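Local coordinates for protein ribosomal RNA small subunit methyltransferase E (Neisseria gonorrhoeae, PDB 5VM8) that probably methylates N3 of a uridine in 16S ribosomal RNA, using S-adenosyl methionine as the methyl donor, at residues Leu175-Asn180 / Glu231-Ala236. Numbering follows the deposited sequence.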
ATOM      1  N   LEU A 175       4.129 -12.592 -11.053  1.00 45.04           N
ATOM      2  CA  LEU A 175       3.490 -13.643 -10.288  1.00 37.97           C
ATOM      3  C   LEU A 175       1.985 -13.423 -10.298  1.00 46.49           C
ATOM      4  O   LEU A 175       1.518 -12.293 -10.130  1.00 49.74           O
ATOM      5  CB  LEU A 175       4.026 -13.632  -8.847  1.00 36.93           C
ATOM      6  CG  LEU A 175       5.544 -13.817  -8.766  1.00 45.89           C
ATOM      7  CD1 LEU A 175       6.000 -13.885  -7.320  1.00 49.62           C
ATOM      8  CD2 LEU A 175       6.040 -15.062  -9.541  1.00 38.99           C
ATOM      9  N   ILE A 176       1.231 -14.504 -10.493  1.00 36.78           N
ATOM     10  CA  ILE A 176      -0.213 -14.488 -10.345  1.00 36.31           C
ATOM     11  C   ILE A 176      -0.607 -15.613  -9.399  1.00 45.55           C
ATOM     12  O   ILE A 176      -0.119 -16.745  -9.536  1.00 47.74           O
ATOM     13  CB  ILE A 176      -0.935 -14.597 -11.711  1.00 37.13           C
ATOM     14  CG1 ILE A 176      -2.442 -14.554 -11.510  1.00 36.78           C
ATOM     15  CG2 ILE A 176      -0.516 -15.847 -12.478  1.00 38.58           C
ATOM     16  CD1 ILE A 176      -3.265 -14.558 -12.810  1.00 37.80           C
ATOM     17  N   MET A 177      -1.431 -15.287  -8.399  1.00 47.02           N
ATOM     18  CA  MET A 177      -1.970 -16.303  -7.495  1.00 47.45           C
ATOM     19  C   MET A 177      -3.050 -17.088  -8.202  1.00 44.23           C
ATOM     20  O   MET A 177      -4.120 -16.563  -8.514  1.00 45.14           O
ATOM     21  CB  MET A 177      -2.531 -15.700  -6.214  1.00 52.34           C
ATOM     22  CG  MET A 177      -1.486 -15.111  -5.323  1.00 60.92           C
ATOM     23  SD  MET A 177      -1.834 -15.421  -3.575  1.00 63.82           S
ATOM     24  CE  MET A 177      -2.152 -17.185  -3.590  1.00 69.36           C
ATOM     25  N   SER A 178      -2.766 -18.348  -8.442  1.00 32.67           N
ATOM     26  CA  SER A 178      -3.686 -19.182  -9.170  1.00 36.53           C
ATOM     27  C   SER A 178      -3.237 -20.595  -8.950  1.00 44.91           C
ATOM     28  O   SER A 178      -2.048 -20.835  -8.749  1.00 44.77           O
ATOM     29  CB  SER A 178      -3.670 -18.852 -10.676  1.00 40.42           C
ATOM     30  OG  SER A 178      -4.394 -19.819 -11.400  1.00 46.12           O
ATOM     31  N   ILE A 179      -4.183 -21.533  -9.044  1.00 51.77           N
ATOM     32  CA  ILE A 179      -3.848 -22.925  -8.833  1.00 49.88           C
ATOM     33  C   ILE A 179      -3.502 -23.607 -10.137  1.00 54.77           C
ATOM     34  O   ILE A 179      -3.086 -24.769 -10.132  1.00 57.89           O
ATOM     35  CB  ILE A 179      -5.025 -23.642  -8.148  1.00 56.00           C
ATOM     36  CG1 ILE A 179      -4.531 -24.823  -7.301  1.00 62.69           C
ATOM     37  CG2 ILE A 179      -6.053 -24.093  -9.199  1.00 61.94           C
ATOM     38  CD1 ILE A 179      -5.482 -25.193  -6.168  1.00 69.64           C
ATOM     39  N   ASN A 180      -3.633 -22.910 -11.258  1.00 63.67           N
ATOM     40  CA  ASN A 180      -3.510 -23.506 -12.582  1.00 61.01           C
ATOM     41  C   ASN A 180      -2.143 -23.190 -13.172  1.00 60.37           C
ATOM     42  O   ASN A 180      -1.735 -22.024 -13.211  1.00 61.38           O
ATOM     43  CB  ASN A 180      -4.639 -23.007 -13.478  1.00 52.90           C
ATOM     44  CG  ASN A 180      -6.010 -23.414 -12.949  1.00 57.58           C
ATOM     45  OD1 ASN A 180      -6.273 -24.594 -12.705  1.00 63.52           O
ATOM     46  ND2 ASN A 180      -6.881 -22.428 -12.744  1.00 54.66           N
ATOM     47  N   GLU A 231      -8.895 -12.528   1.367  1.00 47.16           N
ATOM     48  CA  GLU A 231      -7.787 -11.581   1.341  1.00 43.32           C
ATOM     49  C   GLU A 231      -6.569 -12.104   2.087  1.00 35.79           C
ATOM     50  O   GLU A 231      -5.494 -11.519   1.947  1.00 40.77           O
ATOM     51  CB  GLU A 231      -8.219 -10.235   1.920  1.00 44.21           C
ATOM     52  CG  GLU A 231      -8.526 -10.248   3.430  1.00 40.14           C
ATOM     53  CD  GLU A 231      -9.938 -10.692   3.666  1.00 43.03           C
ATOM     54  OE1 GLU A 231     -10.520 -11.210   2.691  1.00 44.28           O
ATOM     55  OE2 GLU A 231     -10.485 -10.507   4.781  1.00 50.11           O
ATOM     56  N   THR A 232      -6.699 -13.203   2.836  1.00 35.69           N
ATOM     57  CA  THR A 232      -5.539 -13.758   3.524  1.00 41.50           C
ATOM     58  C   THR A 232      -4.471 -14.231   2.547  1.00 43.81           C
ATOM     59  O   THR A 232      -3.279 -14.118   2.848  1.00 50.00           O
ATOM     60  CB  THR A 232      -5.966 -14.921   4.415  1.00 40.99           C
ATOM     61  OG1 THR A 232      -7.019 -14.486   5.272  1.00 40.27           O
ATOM     62  CG2 THR A 232      -4.779 -15.431   5.273  1.00 38.61           C
ATOM     63  N   ALA A 233      -4.871 -14.758   1.387  1.00 42.29           N
ATOM     64  CA  ALA A 233      -3.902 -15.295   0.426  1.00 38.20           C
ATOM     65  C   ALA A 233      -2.899 -14.248  -0.065  1.00 34.29           C
ATOM     66  O   ALA A 233      -1.689 -14.517   0.002  1.00 38.37           O
ATOM     67  CB  ALA A 233      -4.642 -15.955  -0.739  1.00 38.08           C
ATOM     68  N   PRO A 234      -3.298 -13.065  -0.545  1.00 34.34           N
ATOM     69  CA  PRO A 234      -2.273 -12.060  -0.891  1.00 33.06           C
ATOM     70  C   PRO A 234      -1.477 -11.555   0.304  1.00 44.85           C
ATOM     71  O   PRO A 234      -0.278 -11.277   0.176  1.00 50.81           O
ATOM     72  CB  PRO A 234      -3.093 -10.919  -1.517  1.00 35.44           C
ATOM     73  CG  PRO A 234      -4.518 -11.115  -1.032  1.00 27.60           C
ATOM     74  CD  PRO A 234      -4.654 -12.623  -0.939  1.00 33.58           C
ATOM     75  N   LEU A 235      -2.113 -11.406   1.466  1.00 44.52           N
ATOM     76  CA  LEU A 235      -1.382 -11.004   2.660  1.00 38.89           C
ATOM     77  C   LEU A 235      -0.349 -12.059   3.042  1.00 39.46           C
ATOM     78  O   LEU A 235       0.817 -11.740   3.307  1.00 38.44           O
ATOM     79  CB  LEU A 235      -2.356 -10.738   3.808  1.00 41.06           C
ATOM     80  CG  LEU A 235      -3.442  -9.759   3.381  1.00 36.98           C
ATOM     81  CD1 LEU A 235      -4.464  -9.557   4.490  1.00 36.86           C
ATOM     82  CD2 LEU A 235      -2.801  -8.451   2.954  1.00 39.11           C
ATOM     83  N   ALA A 236      -0.767 -13.328   3.092  1.00 37.59           N
ATOM     84  CA  ALA A 236       0.176 -14.381   3.447  1.00 37.55           C
ATOM     85  C   ALA A 236       1.336 -14.419   2.465  1.00 34.46           C
ATOM     86  O   ALA A 236       2.483 -14.636   2.865  1.00 39.07           O
ATOM     87  CB  ALA A 236      -0.534 -15.734   3.517  1.00 35.59           C
TER
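Ala233 meets the end of the Met177 side chain, and Met177 is the one residue of 175-180 that reaches Ala233 and Pro234. On the same segment, Glu231 touches Arg96, Phe99 and Thr100 of helix 94-106, and the Leu235 side chain touches Lys103 of that helix. Ala233 presents its methyl group to the strand. Met177 CE and SD both lie 4.0 Å from Ala233 CB. The sulfur also rests near the backbone, with Met177 SD 3.7 Å from Ala233 O. This is van der Waals packing, and no hydrogen bond crosses between the segments. Met177 CG stands anti to its own carbonyl carbon (chi1 -68°), which carries the chain out from the strand end. Bends at chi2 and chi3 (50°) then bring SD and CE to Ala233. Pro234 follows, with its N 4.1 Å from Met177 SD. Its ring packs on Phe197 and Val199 of the neighbouring strand 195-199, and Met177 also touches Phe197, so the two sides share this aromatic residue. Ala236 N bonds to Thr232 O, a bond within the helix. Beyond Met177 the strand gives way to an ST turn, in which Ser178 OG accepts from Asn180 N. The arrangement packs the N-terminal part of the C-terminal helix against the end of a parallel strand, in the SPOUT methyltransferase domain with its trefoil knot.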